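Local coordinates for protein signal transduction histidine kinase, LytS (Clostridium beijerinckii, PDB 5XSJ) that probably acts as the sensory part of a membrane histidine kinase that is predicted to transfer phosphate from ATP to a protein histidine, at residues B[50-53]-B[54-58]; B[71-74]-B[75-78]. All coordinates share one frame; numbering follows the deposited sequence.

Contact 1: residues B[50-53]-B[54-58]; sequences SYNN and EVILA
Between Ser50 and Leu57 the chain makes regular alpha-helical turns, each amide reaching back four residues: Glu54 N to Ser50 O at 3.0 Å, Val55 N to Tyr51 O at 3.2 Å, Ile56 N to Asn52 O, and Leu57 N to Asn53 O. The side chains of the second turn then lie against the carbonyls of the first. Val55 is one case. Its CG2 sits between the backbone N and the carbonyl carbon, and from there it meets two oxygens at once, Asn52 O at 3.2 Å and Tyr51 O at 3.4 Å. Val55 CG2 also comes obliquely to the Tyr51 ring, a loose apolar contact 4.5 Å from CE1. These two residues are buried because they belong to the inner side of helix 45-67 in a four-helix bundle, where Tyr87 of helix 73-99 touches both. The phenol of Tyr51 is hydrogen-bonded to Ser91, and its carbonyl oxygen accepts a hydrogen bond from Ser32 OG as well as from the Val55 amide, so two partners hold it. Asn52 and Ile56 lie one turn apart on a more open side. With CG anti to the backbone N (chi1 -177°), Asn52 carries its amide to the isoleucine, and OD1 rests 3.6 Å from Ile56 CD1; the two side chains cross at a slant. Ile56 CD1 also lies 3.5 Å from Asn52 O. Glu54 CG passes 3.2 Å from Ser50 O, and a bend at chi2 (-72°) then turns the carboxylate to helix 15-42, where OE1 is hydrogen-bonded to His28 ND1.

Contact 2: residues B[71-74]-B[75-78]; sequences DVNQ and YILR
Tyr75, at the start of helix 73-99 in the four-helix bundle, packs against the carbonyls of Asp71 and Val72. Just before the helix, Asp70 OD2 accepts hydrogen bonds from the backbone amides of Val72 and Asn73. The backbone bonds differ along the turn. Tyr75 N reaches back three residues to Val72 O at 3.1 Å, with a bent N-H...O angle of 138° and the donor well above the carbonyl plane. Four-residue spacing follows, with Leu77 N 2.7 Å from Asn73 O and Arg78 N 3.0 Å from Gln74 O. Leu77 lays CB and CG against Asn73 O, with CG at 3.4 Å; beyond this turn its side chain packs on Leu128 of helix 104-133 and Leu65 of helix 45-67. Ile76 also meets Leu128. The polar ends find partners elsewhere: Asn73 OD1 is hydrogen-bonded to Asn131 ND2 of helix 104-133, while Tyr75 OH and Arg78 NH2 bond to the backbone of another protein chain of the assembly. Gln74, extended beyond CG, leaves OE1 buried with no partner in the model. At the ring of Tyr75, CG is anti to the carbonyl carbon (chi1 -71°), which swings one edge back along the helix, so that CD2 lies 3.2 Å and CE2 3.3 Å from Asp71 O, near the ring plane.

How the contacts relate
Contact 1 and contact 2 sit on consecutive helices, 45-67 and 73-99, and contact 1 is complete before contact 2 begins in the sequence. Their centres are 22 Å apart, and their nearest atoms are about 8 Å apart, so they do not touch. The centre of contact 1 lies about 8 Å from the centre of the chain, and its turns face helices 15-42 and 73-99; the centre of contact 2 lies about 17 Å from it, near the end of the bundle, and its turn meets helices 45-67 and 104-133. They differ in surroundings too: contact 2 reaches another protein chain, and no other chain of the assembly touches contact 1. This piece probably belongs to the sensory part of the kinase.

Contact 1: residues B[50-53]-B[54-58]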
loop_
_atom_site.group_PDB
_atom_site.type_symbol
_atom_site.label_atom_id
_atom_site.label_comp_id
_atom_site.label_asym_id
_atom_site.label_seq_id
_atom_site.Cartn_x
_atom_site.Cartn_y
_atom_site.Cartn_z
ATOM N N SER B 50 18.410 -18.898 11.488
ATOM C CA SER B 50 18.959 -17.729 10.815
ATOM C C SER B 50 18.129 -16.476 11.087
ATOM O O SER B 50 18.675 -15.384 11.224
ATOM C CB SER B 50 19.049 -17.958 9.307
ATOM O OG SER B 50 20.003 -18.956 9.008
ATOM N N TYR B 51 16.811 -16.625 11.148
ATOM C CA TYR B 51 15.940 -15.493 11.503
ATOM C C TYR B 51 16.396 -14.895 12.822
ATOM O O TYR B 51 16.528 -13.686 12.977
ATOM C CB TYR B 51 14.481 -15.950 11.606
ATOM C CG TYR B 51 13.722 -15.284 12.735
ATOM C CD1 TYR B 51 13.207 -14.010 12.574
ATOM C CD2 TYR B 51 13.512 -15.922 13.959
ATOM C CE1 TYR B 51 12.536 -13.374 13.588
ATOM C CE2 TYR B 51 12.809 -15.276 15.012
ATOM C CZ TYR B 51 12.328 -13.993 14.789
ATOM O OH TYR B 51 11.632 -13.259 15.718
ATOM N N ASN B 52 16.648 -15.784 13.771
ATOM C CA ASN B 52 16.952 -15.391 15.131
ATOM C C ASN B 52 18.345 -14.787 15.248
ATOM O O ASN B 52 18.518 -13.728 15.858
ATOM C CB ASN B 52 16.793 -16.590 16.062
ATOM C CG ASN B 52 17.035 -16.231 17.506
ATOM O OD1 ASN B 52 17.859 -16.854 18.192
ATOM N ND2 ASN B 52 16.336 -15.194 17.974
ATOM N N ASN B 53 19.331 -15.442 14.639
ATOM C CA ASN B 53 20.702 -14.930 14.613
ATOM C C ASN B 53 20.799 -13.540 13.999
ATOM O O ASN B 53 21.485 -12.657 14.523
ATOM C CB ASN B 53 21.617 -15.888 13.840
ATOM C CG ASN B 53 21.886 -17.200 14.597
ATOM O OD1 ASN B 53 21.424 -17.399 15.720
ATOM N ND2 ASN B 53 22.617 -18.103 13.962
ATOM N N GLU B 54 20.126 -13.338 12.873
ATOM C CA GLU B 54 20.193 -12.044 12.219
ATOM C C GLU B 54 19.548 -10.931 13.056
ATOM O O GLU B 54 20.098 -9.834 13.100
ATOM C CB GLU B 54 19.566 -12.122 10.826
ATOM C CG GLU B 54 20.344 -13.030 9.871
ATOM C CD GLU B 54 21.671 -12.425 9.427
ATOM O OE1 GLU B 54 21.778 -11.188 9.285
ATOM O OE2 GLU B 54 22.627 -13.183 9.213
ATOM N N VAL B 55 18.430 -11.173 13.755
ATOM C CA VAL B 55 17.926 -10.068 14.597
ATOM C C VAL B 55 18.776 -9.808 15.817
ATOM O O VAL B 55 18.813 -8.685 16.298
ATOM C CB VAL B 55 16.473 -10.218 15.139
ATOM C CG1 VAL B 55 15.512 -9.752 14.144
ATOM C CG2 VAL B 55 16.128 -11.597 15.613
ATOM N N ILE B 56 19.439 -10.838 16.332
ATOM C CA ILE B 56 20.356 -10.640 17.452
ATOM C C ILE B 56 21.428 -9.672 17.033
ATOM O O ILE B 56 21.772 -8.745 17.767
ATOM C CB ILE B 56 21.000 -11.974 17.924
ATOM C CG1 ILE B 56 19.995 -12.785 18.739
ATOM C CG2 ILE B 56 22.226 -11.709 18.771
ATOM C CD1 ILE B 56 20.341 -14.270 18.829
ATOM N N LEU B 57 21.933 -9.859 15.819
ATOM C CA LEU B 57 23.024 -9.041 15.330
ATOM C C LEU B 57 22.558 -7.612 15.035
ATOM O O LEU B 57 23.278 -6.647 15.310
ATOM C CB LEU B 57 23.646 -9.676 14.081
ATOM C CG LEU B 57 24.382 -11.013 14.272
ATOM C CD1 LEU B 57 24.624 -11.697 12.931
ATOM C CD2 LEU B 57 25.701 -10.808 15.018
ATOM N N ALA B 58 21.370 -7.466 14.454
ATOM C CA ALA B 58 20.828 -6.121 14.202
ATOM C C ALA B 58 20.627 -5.357 15.518
ATOM O O ALA B 58 20.991 -4.193 15.645
ATOM C CB ALA B 58 19.512 -6.214 13.422
#

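Contact 2: residues B[71-74]-B[75-78]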
loop_
_atom_site.group_PDB
_atom_site.type_symbol
_atom_site.label_atom_id
_atom_site.label_comp_id
_atom_site.label_asym_id
_atom_site.label_seq_id
_atom_site.Cartn_x
_atom_site.Cartn_y
_atom_site.Cartn_z
ATOM N N ASP B 71 23.220 14.473 18.734
ATOM C CA ASP B 71 21.904 15.039 19.063
ATOM C C ASP B 71 20.778 14.643 18.107
ATOM O O ASP B 71 19.630 14.527 18.522
ATOM C CB ASP B 71 21.980 16.571 19.120
ATOM C CG ASP B 71 22.636 17.081 20.393
ATOM O OD1 ASP B 71 22.509 16.408 21.443
ATOM O OD2 ASP B 71 23.267 18.162 20.341
ATOM N N VAL B 72 21.097 14.449 16.832
ATOM C CA VAL B 72 20.066 14.163 15.836
ATOM C C VAL B 72 19.844 12.664 15.636
ATOM O O VAL B 72 18.700 12.195 15.686
ATOM C CB VAL B 72 20.412 14.816 14.477
ATOM C CG1 VAL B 72 19.511 14.288 13.362
ATOM C CG2 VAL B 72 20.309 16.338 14.579
ATOM N N ASN B 73 20.928 11.919 15.411
ATOM C CA ASN B 73 20.838 10.487 15.149
ATOM C C ASN B 73 20.257 9.727 16.327
ATOM O O ASN B 73 19.688 8.661 16.163
ATOM C CB ASN B 73 22.207 9.915 14.798
ATOM C CG ASN B 73 22.750 10.459 13.499
ATOM O OD1 ASN B 73 21.998 10.918 12.632
ATOM N ND2 ASN B 73 24.070 10.403 13.348
ATOM N N GLN B 74 20.454 10.284 17.515
ATOM C CA GLN B 74 19.874 9.811 18.762
ATOM C C GLN B 74 18.383 9.480 18.623
ATOM O O GLN B 74 17.926 8.415 19.058
ATOM C CB GLN B 74 20.072 10.898 19.816
ATOM C CG GLN B 74 20.025 10.504 21.266
ATOM C CD GLN B 74 20.046 11.736 22.182
ATOM O OE1 GLN B 74 19.876 12.872 21.723
ATOM N NE2 GLN B 74 20.256 11.510 23.474
ATOM N N TYR B 75 17.637 10.410 18.021
ATOM C CA TYR B 75 16.190 10.282 17.816
ATOM C C TYR B 75 15.838 9.201 16.808
ATOM O O TYR B 75 14.888 8.457 17.012
ATOM C CB TYR B 75 15.580 11.625 17.359
ATOM C CG TYR B 75 15.568 12.635 18.477
ATOM C CD1 TYR B 75 14.578 12.599 19.447
ATOM C CD2 TYR B 75 16.571 13.591 18.594
ATOM C CE1 TYR B 75 14.574 13.491 20.496
ATOM C CE2 TYR B 75 16.573 14.494 19.648
ATOM C CZ TYR B 75 15.571 14.437 20.593
ATOM O OH TYR B 75 15.549 15.321 21.644
ATOM N N ILE B 76 16.596 9.134 15.720
ATOM C CA ILE B 76 16.376 8.131 14.691
ATOM C C ILE B 76 16.741 6.740 15.216
ATOM O O ILE B 76 16.055 5.760 14.929
ATOM C CB ILE B 76 17.200 8.440 13.421
ATOM C CG1 ILE B 76 16.881 9.845 12.909
ATOM C CG2 ILE B 76 16.917 7.412 12.324
ATOM C CD1 ILE B 76 17.809 10.316 11.795
ATOM N N LEU B 77 17.820 6.664 15.995
ATOM C CA LEU B 77 18.295 5.386 16.512
ATOM C C LEU B 77 17.305 4.829 17.515
ATOM O O LEU B 77 17.035 3.622 17.529
ATOM C CB LEU B 77 19.677 5.526 17.152
ATOM C CG LEU B 77 20.851 5.480 16.182
ATOM C CD1 LEU B 77 22.139 5.930 16.848
ATOM C CD2 LEU B 77 20.998 4.084 15.637
ATOM N N ARG B 78 16.757 5.710 18.345
ATOM C CA ARG B 78 15.721 5.297 19.280
ATOM C C ARG B 78 14.489 4.768 18.529
ATOM O O ARG B 78 13.937 3.743 18.895
ATOM C CB ARG B 78 15.321 6.446 20.213
ATOM C CG ARG B 78 14.185 6.065 21.162
ATOM C CD ARG B 78 13.864 7.161 22.155
ATOM N NE ARG B 78 13.383 8.368 21.493
ATOM C CZ ARG B 78 13.079 9.494 22.133
ATOM N NH1 ARG B 78 13.214 9.563 23.458
ATOM N NH2 ARG B 78 12.647 10.549 21.450
#